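Local coordinates for protein nigritoxine (Vibrio nigripulchritudo, PDB 5M41) that is a bacterial toxin active against crustaceans and insects, built on a previously undescribed fold, at residues K350-I362 with T424-I438. Numbering follows the deposited sequence. Where two conformers were deposited one is given.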
ATOM      1  N   LYS A 350       7.578 -13.985  12.298  1.00 73.33           N
ATOM      2  CA  LYS A 350       7.875 -15.422  12.269  1.00 79.96           C
ATOM      3  C   LYS A 350       6.678 -16.289  12.692  1.00 80.40           C
ATOM      4  O   LYS A 350       6.562 -17.441  12.271  1.00 84.04           O
ATOM      5  CB  LYS A 350       9.143 -15.723  13.085  1.00 87.75           C
ATOM      6  CG  LYS A 350      10.417 -15.570  12.252  1.00 93.24           C
ATOM      7  CD  LYS A 350      11.382 -14.521  12.798  1.00 97.68           C
ATOM      8  CE  LYS A 350      12.305 -14.013  11.690  1.00 98.45           C
ATOM      9  NZ  LYS A 350      13.105 -12.810  12.071  1.00 97.65           N
ATOM     10  N   ASN A 351       5.778 -15.705  13.486  1.00 76.02           N
ATOM     11  CA  ASN A 351       4.474 -16.290  13.785  1.00 76.03           C
ATOM     12  C   ASN A 351       3.513 -16.502  12.592  1.00 73.20           C
ATOM     13  O   ASN A 351       2.565 -17.292  12.679  1.00 74.81           O
ATOM     14  CB  ASN A 351       3.776 -15.424  14.821  1.00 81.93           C
ATOM     15  CG  ASN A 351       2.998 -16.237  15.824  1.00 89.73           C
ATOM     16  OD1 ASN A 351       3.434 -17.314  16.230  1.00 93.16           O
ATOM     17  ND2 ASN A 351       1.843 -15.721  16.240  1.00 91.31           N
ATOM     18  N   LEU A 352       3.756 -15.805  11.480  1.00 66.29           N
ATOM     19  CA  LEU A 352       2.855 -15.838  10.319  1.00 61.58           C
ATOM     20  C   LEU A 352       2.769 -17.207   9.638  1.00 60.40           C
ATOM     21  O   LEU A 352       1.694 -17.629   9.236  1.00 61.05           O
ATOM     22  CB  LEU A 352       3.283 -14.785   9.286  1.00 56.35           C
ATOM     23  CG  LEU A 352       2.466 -14.647   8.003  1.00 52.38           C
ATOM     24  CD1 LEU A 352       1.076 -14.146   8.331  1.00 52.01           C
ATOM     25  CD2 LEU A 352       3.133 -13.703   7.006  1.00 50.63           C
ATOM     26  N   GLY A 353       3.912 -17.877   9.501  1.00 61.09           N
ATOM     27  CA  GLY A 353       4.035 -19.104   8.699  1.00 60.47           C
ATOM     28  C   GLY A 353       5.214 -18.969   7.742  1.00 58.58           C
ATOM     29  O   GLY A 353       6.075 -18.113   7.943  1.00 61.18           O
ATOM     30  N   GLN A 354       5.276 -19.819   6.716  1.00 54.39           N
ATOM     31  CA  GLN A 354       6.278 -19.679   5.667  1.00 49.13           C
ATOM     32  C   GLN A 354       5.910 -18.573   4.698  1.00 44.63           C
ATOM     33  O   GLN A 354       4.789 -18.544   4.195  1.00 43.77           O
ATOM     34  CB  GLN A 354       6.318 -20.929   4.822  1.00 51.96           C
ATOM     35  CG  GLN A 354       7.360 -21.949   5.161  1.00 51.55           C
ATOM     36  CD  GLN A 354       7.144 -23.183   4.333  1.00 49.30           C
ATOM     37  OE1 GLN A 354       7.189 -24.287   4.858  1.00 52.13           O
ATOM     38  NE2 GLN A 354       6.851 -23.005   3.031  1.00 47.03           N
ATOM     39  N   VAL A 355       6.851 -17.686   4.405  1.00 42.45           N
ATOM     40  CA  VAL A 355       6.679 -16.790   3.275  1.00 40.43           C
ATOM     41  C   VAL A 355       6.953 -17.609   2.010  1.00 42.66           C
ATOM     42  O   VAL A 355       8.028 -18.232   1.887  1.00 41.80           O
ATOM     43  CB  VAL A 355       7.611 -15.567   3.344  1.00 40.28           C
ATOM     44  CG1 VAL A 355       7.533 -14.746   2.041  1.00 36.34           C
ATOM     45  CG2 VAL A 355       7.219 -14.676   4.530  1.00 41.30           C
ATOM     46  N   VAL A 356       5.986 -17.618   1.095  1.00 38.99           N
ATOM     47  CA  VAL A 356       6.103 -18.386  -0.149  1.00 38.80           C
ATOM     48  C   VAL A 356       6.826 -17.556  -1.221  1.00 36.55           C
ATOM     49  O   VAL A 356       7.813 -17.995  -1.776  1.00 36.31           O
ATOM     50  CB  VAL A 356       4.732 -18.929  -0.630  1.00 38.54           C
ATOM     51  CG1 VAL A 356       4.852 -19.655  -1.964  1.00 39.62           C
ATOM     52  CG2 VAL A 356       4.183 -19.928   0.401  1.00 40.15           C
ATOM     53  N   ARG A 357       6.368 -16.331  -1.447  1.00 35.03           N
ATOM     54  CA  ARG A 357       6.942 -15.486  -2.478  1.00 33.90           C
ATOM     55  C   ARG A 357       6.783 -14.025  -2.084  1.00 33.46           C
ATOM     56  O   ARG A 357       5.816 -13.671  -1.381  1.00 33.85           O
ATOM     57  CB  ARG A 357       6.253 -15.764  -3.841  1.00 32.22           C
ATOM     58  CG  ARG A 357       4.736 -15.537  -3.846  1.00 33.70           C
ATOM     59  CD  ARG A 357       4.183 -15.284  -5.261  1.00 34.17           C
ATOM     60  NE  ARG A 357       4.795 -14.061  -5.776  1.00 34.22           N
ATOM     61  CZ  ARG A 357       5.372 -13.896  -6.957  1.00 33.73           C
ATOM     62  NH1 ARG A 357       5.380 -14.863  -7.877  1.00 33.83           N
ATOM     63  NH2 ARG A 357       5.904 -12.712  -7.231  1.00 31.37           N
ATOM     64  N   GLY A 358       7.708 -13.181  -2.540  1.00 31.12           N
ATOM     65  CA  GLY A 358       7.522 -11.741  -2.420  1.00 31.43           C
ATOM     66  C   GLY A 358       6.515 -11.210  -3.442  1.00 32.34           C
ATOM     67  O   GLY A 358       5.904 -11.981  -4.175  1.00 31.16           O
ATOM     68  N   GLY A 359       6.336  -9.891  -3.492  1.00 31.48           N
ATOM     69  CA  GLY A 359       5.424  -9.289  -4.437  1.00 32.27           C
ATOM     70  C   GLY A 359       5.081  -7.856  -4.108  1.00 33.39           C
ATOM     71  O   GLY A 359       5.812  -7.164  -3.376  1.00 33.29           O
ATOM     72  N   ILE A 360       3.975  -7.403  -4.682  1.00 33.70           N
ATOM     73  CA  ILE A 360       3.491  -6.034  -4.481  1.00 34.21           C
ATOM     74  C   ILE A 360       2.096  -6.161  -3.910  1.00 33.86           C
ATOM     75  O   ILE A 360       1.282  -6.900  -4.448  1.00 36.22           O
ATOM     76  CB  ILE A 360       3.453  -5.227  -5.814  1.00 34.96           C
ATOM     77  CG1 ILE A 360       4.814  -5.281  -6.538  1.00 35.18           C
ATOM     78  CG2 ILE A 360       3.030  -3.776  -5.570  1.00 34.32           C
ATOM     79  CD1 ILE A 360       5.990  -4.668  -5.774  1.00 33.78           C
ATOM     80  N   SER A 361       1.838  -5.481  -2.797  1.00 34.63           N
ATOM     81  CA  SER A 361       0.482  -5.394  -2.258  1.00 35.65           C
ATOM     82  C   SER A 361      -0.015  -3.982  -2.458  1.00 35.40           C
ATOM     83  O   SER A 361       0.727  -3.019  -2.258  1.00 36.97           O
ATOM     84  CB  SER A 361       0.461  -5.730  -0.768  1.00 37.30           C
ATOM     85  OG  SER A 361       1.015  -7.016  -0.532  1.00 41.16           O
ATOM     86  N   ILE A 362      -1.271  -3.850  -2.825  1.00 37.27           N
ATOM     87  CA  ILE A 362      -1.865  -2.547  -3.068  1.00 39.72           C
ATOM     88  C   ILE A 362      -2.923  -2.334  -1.983  1.00 39.96           C
ATOM     89  O   ILE A 362      -3.811  -3.157  -1.809  1.00 39.86           O
ATOM     90  CB  ILE A 362      -2.449  -2.451  -4.506  1.00 42.22           C
ATOM     91  CG1 ILE A 362      -1.308  -2.468  -5.547  1.00 40.49           C
ATOM     92  CG2 ILE A 362      -3.275  -1.171  -4.673  1.00 43.02           C
ATOM     93  CD1 ILE A 362      -1.771  -2.709  -6.979  1.00 44.37           C
ATOM     94  N   THR A 424       1.859  -9.357  -9.205  1.00 39.56           N
ATOM     95  CA  THR A 424       1.545 -10.485  -8.316  1.00 38.21           C
ATOM     96  C   THR A 424       1.827 -10.129  -6.833  1.00 36.78           C
ATOM     97  O   THR A 424       2.886  -9.556  -6.498  1.00 36.85           O
ATOM     98  CB  THR A 424       2.363 -11.712  -8.771  1.00 37.77           C
ATOM     99  OG1 THR A 424       2.036 -11.948 -10.128  1.00 40.63           O
ATOM    100  CG2 THR A 424       2.041 -12.985  -7.975  1.00 36.78           C
ATOM    101  N   ARG A 425       0.879 -10.479  -5.972  1.00 35.51           N
ATOM    102  CA  ARG A 425       0.939 -10.232  -4.528  1.00 35.73           C
ATOM    103  C   ARG A 425       1.841 -11.239  -3.822  1.00 34.61           C
ATOM    104  O   ARG A 425       1.989 -12.360  -4.293  1.00 34.25           O
ATOM    105  CB  ARG A 425      -0.472 -10.359  -3.956  1.00 37.40           C
ATOM    106  CG  ARG A 425      -1.418  -9.260  -4.444  1.00 40.15           C
ATOM    107  CD  ARG A 425      -2.874  -9.649  -4.232  1.00 43.20           C
ATOM    108  NE  ARG A 425      -3.267  -9.424  -2.842  1.00 48.42           N
ATOM    109  CZ  ARG A 425      -4.433  -9.808  -2.305  1.00 51.64           C
ATOM    110  NH1 ARG A 425      -5.329 -10.463  -3.045  1.00 54.27           N
ATOM    111  NH2 ARG A 425      -4.693  -9.551  -1.021  1.00 50.49           N
ATOM    112  N   PRO A 426       2.467 -10.837  -2.700  1.00 33.16           N
ATOM    113  CA  PRO A 426       3.234 -11.794  -1.912  1.00 33.25           C
ATOM    114  C   PRO A 426       2.279 -12.792  -1.269  1.00 33.89           C
ATOM    115  O   PRO A 426       1.112 -12.460  -1.051  1.00 32.86           O
ATOM    116  CB  PRO A 426       3.885 -10.913  -0.830  1.00 31.68           C
ATOM    117  CG  PRO A 426       2.883  -9.782  -0.663  1.00 33.43           C
ATOM    118  CD  PRO A 426       2.509  -9.486  -2.101  1.00 32.40           C
ATOM    119  N   THR A 427       2.758 -14.005  -0.992  1.00 33.08           N
ATOM    120  CA  THR A 427       1.911 -15.019  -0.393  1.00 34.38           C
ATOM    121  C   THR A 427       2.630 -15.709   0.774  1.00 35.91           C
ATOM    122  O   THR A 427       3.848 -15.682   0.880  1.00 35.05           O
ATOM    123  CB  THR A 427       1.451 -16.124  -1.393  1.00 35.95           C
ATOM    124  OG1 THR A 427       2.570 -16.931  -1.765  1.00 32.44           O
ATOM    125  CG2 THR A 427       0.745 -15.591  -2.657  1.00 35.19           C
ATOM    126  N   TYR A 428       1.860 -16.344   1.647  1.00 38.39           N
ATOM    127  CA  TYR A 428       2.412 -17.125   2.744  1.00 40.79           C
ATOM    128  C   TYR A 428       1.596 -18.394   2.906  1.00 43.98           C
ATOM    129  O   TYR A 428       0.491 -18.508   2.374  1.00 42.97           O
ATOM    130  CB  TYR A 428       2.411 -16.340   4.063  1.00 41.01           C
ATOM    131  CG  TYR A 428       1.052 -16.194   4.720  1.00 42.69           C
ATOM    132  CD1 TYR A 428       0.704 -16.971   5.831  1.00 45.82           C
ATOM    133  CD2 TYR A 428       0.116 -15.265   4.238  1.00 40.96           C
ATOM    134  CE1 TYR A 428      -0.535 -16.824   6.461  1.00 48.33           C
ATOM    135  CE2 TYR A 428      -1.128 -15.126   4.836  1.00 44.03           C
ATOM    136  CZ  TYR A 428      -1.449 -15.901   5.944  1.00 47.78           C
ATOM    137  OH  TYR A 428      -2.680 -15.738   6.537  1.00 52.37           O
ATOM    138  N   ARG A 429       2.170 -19.353   3.609  1.00 47.03           N
ATOM    139  CA  ARG A 429       1.495 -20.597   3.884  1.00 54.48           C
ATOM    140  C   ARG A 429       1.210 -20.634   5.375  1.00 59.64           C
ATOM    141  O   ARG A 429       2.129 -20.582   6.191  1.00 60.08           O
ATOM    142  CB  ARG A 429       2.370 -21.782   3.451  1.00 56.32           C
ATOM    143  CG  ARG A 429       1.814 -23.154   3.829  1.00 63.17           C
ATOM    144  CD  ARG A 429       2.808 -24.267   3.502  1.00 66.97           C
ATOM    145  NE  ARG A 429       3.527 -23.917   2.286  1.00 67.84           N
ATOM    146  CZ  ARG A 429       3.125 -24.220   1.051  1.00 70.06           C
ATOM    147  NH1 ARG A 429       2.017 -24.935   0.838  1.00 72.48           N
ATOM    148  NH2 ARG A 429       3.852 -23.816   0.020  1.00 68.27           N
ATOM    149  N   ASN A 430      -0.070 -20.691   5.725  1.00 65.31           N
ATOM    150  CA  ASN A 430      -0.467 -20.753   7.130  1.00 73.62           C
ATOM    151  C   ASN A 430      -0.184 -22.126   7.743  1.00 80.59           C
ATOM    152  O   ASN A 430       0.366 -23.030   7.091  1.00 76.45           O
ATOM    153  CB  ASN A 430      -1.935 -20.342   7.317  1.00 73.99           C
ATOM    154  CG  ASN A 430      -2.911 -21.299   6.648  1.00 75.52           C
ATOM    155  OD1 ASN A 430      -2.640 -22.495   6.511  1.00 72.94           O
ATOM    156  ND2 ASN A 430      -4.068 -20.773   6.242  1.00 74.42           N
ATOM    157  N   HIS A 431      -0.569 -22.279   9.001  1.00 93.39           N
ATOM    158  CA  HIS A 431      -0.222 -23.472   9.763  1.00102.79           C
ATOM    159  C   HIS A 431      -0.792 -24.745   9.174  1.00103.61           C
ATOM    160  O   HIS A 431      -0.189 -25.812   9.306  1.00108.70           O
ATOM    161  CB  HIS A 431      -0.589 -23.272  11.237  1.00110.62           C
ATOM    162  CG  HIS A 431      -0.188 -21.906  11.785  1.00117.77           C
ATOM    163  ND1 HIS A 431       1.100 -21.495  11.854  1.00117.87           N
ATOM    164  CD2 HIS A 431      -0.961 -20.851  12.282  1.00119.20           C
ATOM    165  CE1 HIS A 431       1.149 -20.251  12.374  1.00116.63           C
ATOM    166  NE2 HIS A 431      -0.112 -19.858  12.637  1.00118.77           N
ATOM    167  N   GLU A 432      -1.927 -24.638   8.482  1.00101.34           N
ATOM    168  CA  GLU A 432      -2.602 -25.807   7.899  1.00 97.96           C
ATOM    169  C   GLU A 432      -2.286 -26.013   6.418  1.00 90.44           C
ATOM    170  O   GLU A 432      -2.955 -26.787   5.736  1.00 92.28           O
ATOM    171  CB  GLU A 432      -4.119 -25.735   8.109  1.00102.34           C
ATOM    172  CG  GLU A 432      -4.545 -25.153   9.445  1.00108.39           C
ATOM    173  CD  GLU A 432      -4.653 -23.641   9.397  1.00111.63           C
ATOM    174  OE1 GLU A 432      -5.354 -23.132   8.494  1.00110.70           O
ATOM    175  OE2 GLU A 432      -4.034 -22.963  10.250  1.00112.36           O
ATOM    176  N   GLY A 433      -1.268 -25.322   5.920  1.00 82.94           N
ATOM    177  CA  GLY A 433      -0.808 -25.535   4.551  1.00 74.69           C
ATOM    178  C   GLY A 433      -1.508 -24.749   3.448  1.00 71.88           C
ATOM    179  O   GLY A 433      -1.209 -24.955   2.268  1.00 68.17           O
ATOM    180  N   GLU A 434      -2.421 -23.842   3.811  1.00 66.39           N
ATOM    181  CA  GLU A 434      -3.110 -23.018   2.816  1.00 62.75           C
ATOM    182  C   GLU A 434      -2.238 -21.821   2.380  1.00 57.19           C
ATOM    183  O   GLU A 434      -1.734 -21.056   3.216  1.00 54.32           O
ATOM    184  CB  GLU A 434      -4.449 -22.510   3.366  1.00 68.95           C
ATOM    185  CG  GLU A 434      -5.463 -23.589   3.733  1.00 74.50           C
ATOM    186  CD  GLU A 434      -6.516 -23.107   4.737  1.00 81.06           C
ATOM    187  OE1 GLU A 434      -6.624 -21.883   4.988  1.00 82.49           O
ATOM    188  OE2 GLU A 434      -7.247 -23.964   5.285  1.00 87.62           O
ATOM    189  N   VAL A 435      -2.068 -21.658   1.074  1.00 51.46           N
ATOM    190  CA  VAL A 435      -1.314 -20.528   0.554  1.00 47.09           C
ATOM    191  C   VAL A 435      -2.277 -19.344   0.366  1.00 48.16           C
ATOM    192  O   VAL A 435      -3.302 -19.482  -0.304  1.00 48.63           O
ATOM    193  CB  VAL A 435      -0.597 -20.877  -0.774  1.00 45.10           C
ATOM    194  CG1 VAL A 435       0.132 -19.657  -1.307  1.00 42.82           C
ATOM    195  CG2 VAL A 435       0.406 -22.024  -0.569  1.00 44.31           C
ATOM    196  N   ARG A 436      -1.970 -18.198   0.982  1.00 46.65           N
ATOM    197  CA  ARG A 436      -2.814 -17.001   0.917  0.50 47.75           C
ATOM    198  C   ARG A 436      -1.959 -15.762   0.654  1.00 44.01           C
ATOM    199  O   ARG A 436      -0.810 -15.718   1.072  1.00 41.94           O
ATOM    200  CB  ARG A 436      -3.552 -16.785   2.251  0.50 51.54           C
ATOM    201  CG  ARG A 436      -4.340 -17.977   2.772  0.50 55.86           C
ATOM    202  CD  ARG A 436      -5.219 -17.583   3.949  0.50 60.00           C
ATOM    203  NE  ARG A 436      -6.493 -18.301   3.940  0.50 64.43           N
ATOM    204  CZ  ARG A 436      -7.492 -18.060   4.778  0.50 67.38           C
ATOM    205  NH1 ARG A 436      -7.371 -17.119   5.706  0.50 69.49           N
ATOM    206  NH2 ARG A 436      -8.612 -18.763   4.694  0.50 71.22           N
ATOM    207  N   PRO A 437      -2.528 -14.733   0.010  1.00 43.64           N
ATOM    208  CA  PRO A 437      -1.769 -13.499  -0.069  1.00 42.67           C
ATOM    209  C   PRO A 437      -1.478 -12.880   1.317  1.00 43.01           C
ATOM    210  O   PRO A 437      -2.296 -12.974   2.230  1.00 43.82           O
ATOM    211  CB  PRO A 437      -2.663 -12.577  -0.913  1.00 44.04           C
ATOM    212  CG  PRO A 437      -4.022 -13.197  -0.846  1.00 47.99           C
ATOM    213  CD  PRO A 437      -3.760 -14.671  -0.801  1.00 45.71           C
ATOM    214  N   ILE A 438      -0.312 -12.270   1.469  1.00 38.75           N
ATOM    215  CA  ILE A 438      -0.005 -11.549   2.700  1.00 38.97           C
ATOM    216  C   ILE A 438      -0.810 -10.243   2.754  1.00 40.54           C
ATOM    217  O   ILE A 438      -0.827  -9.485   1.791  1.00 39.27           O
ATOM    218  CB  ILE A 438       1.509 -11.272   2.900  1.00 36.48           C
ATOM    219  CG1 ILE A 438       2.340 -12.515   2.498  1.00 35.25           C
ATOM    220  CG2 ILE A 438       1.762 -10.887   4.373  1.00 37.70           C
ATOM    221  CD1 ILE A 438       3.828 -12.428   2.828  1.00 35.48           C
TER
HETATM  222  O   HOH W   1       1.843  -7.428   2.039  1.00 28.81           O
HETATM  223  O   HOH W   2      -0.956  -8.907  -0.769  1.00 39.29           O
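Thr427 O takes two N-H groups of the facing strand: a sound bond from Val356 N (2.9 Å) and a weak one from Arg357 N. Two consecutive residues set against one make a classic beta bulge, which shifts the antiparallel register between strands 354-357 and 427-429. Thr427 N returns a bond to Arg357 O, and beyond the bulge Arg429 N donates to Gln354 O at 2.8 Å. Farther along, Ile360 N bonds to Thr424 O. A water joins Ser361 OG, Ile438 O and Arg425 NE, whose guanidinium also bonds to Val273 O.

Leu352 lies over one face of the Tyr428 ring, the two side chains crossing at about a right angle. Leu352 CD1 is 3.8 Å from the centroid of the Tyr428 ring, a CH-pi contact, while CD2 reaches Ile438 CG2. Within the bulge, Arg357 leaves its backbone with CG between N and the carbonyl carbon (chi1 59°) and passes Thr427 OG1. A bend at chi3 (-62°) brings Arg357 NE to Gly358 O, where it bonds at 2.8 Å. Thr424 CG2 sits over the centre of one face of the guanidinium, 3.6 Å from Arg357 CZ. Arg357 NH1 forms a salt bridge with Asp259.

Strand 427-429 runs between 354-357 and 435-437 in a three-stranded antiparallel sheet. Helix 22-30 touches Val356 and Arg357, helix 277-283 packs Ile283 against Leu352 and Tyr428, and strand 359-363 pairs onward with strand 366-370, linking this small sheet to the larger one.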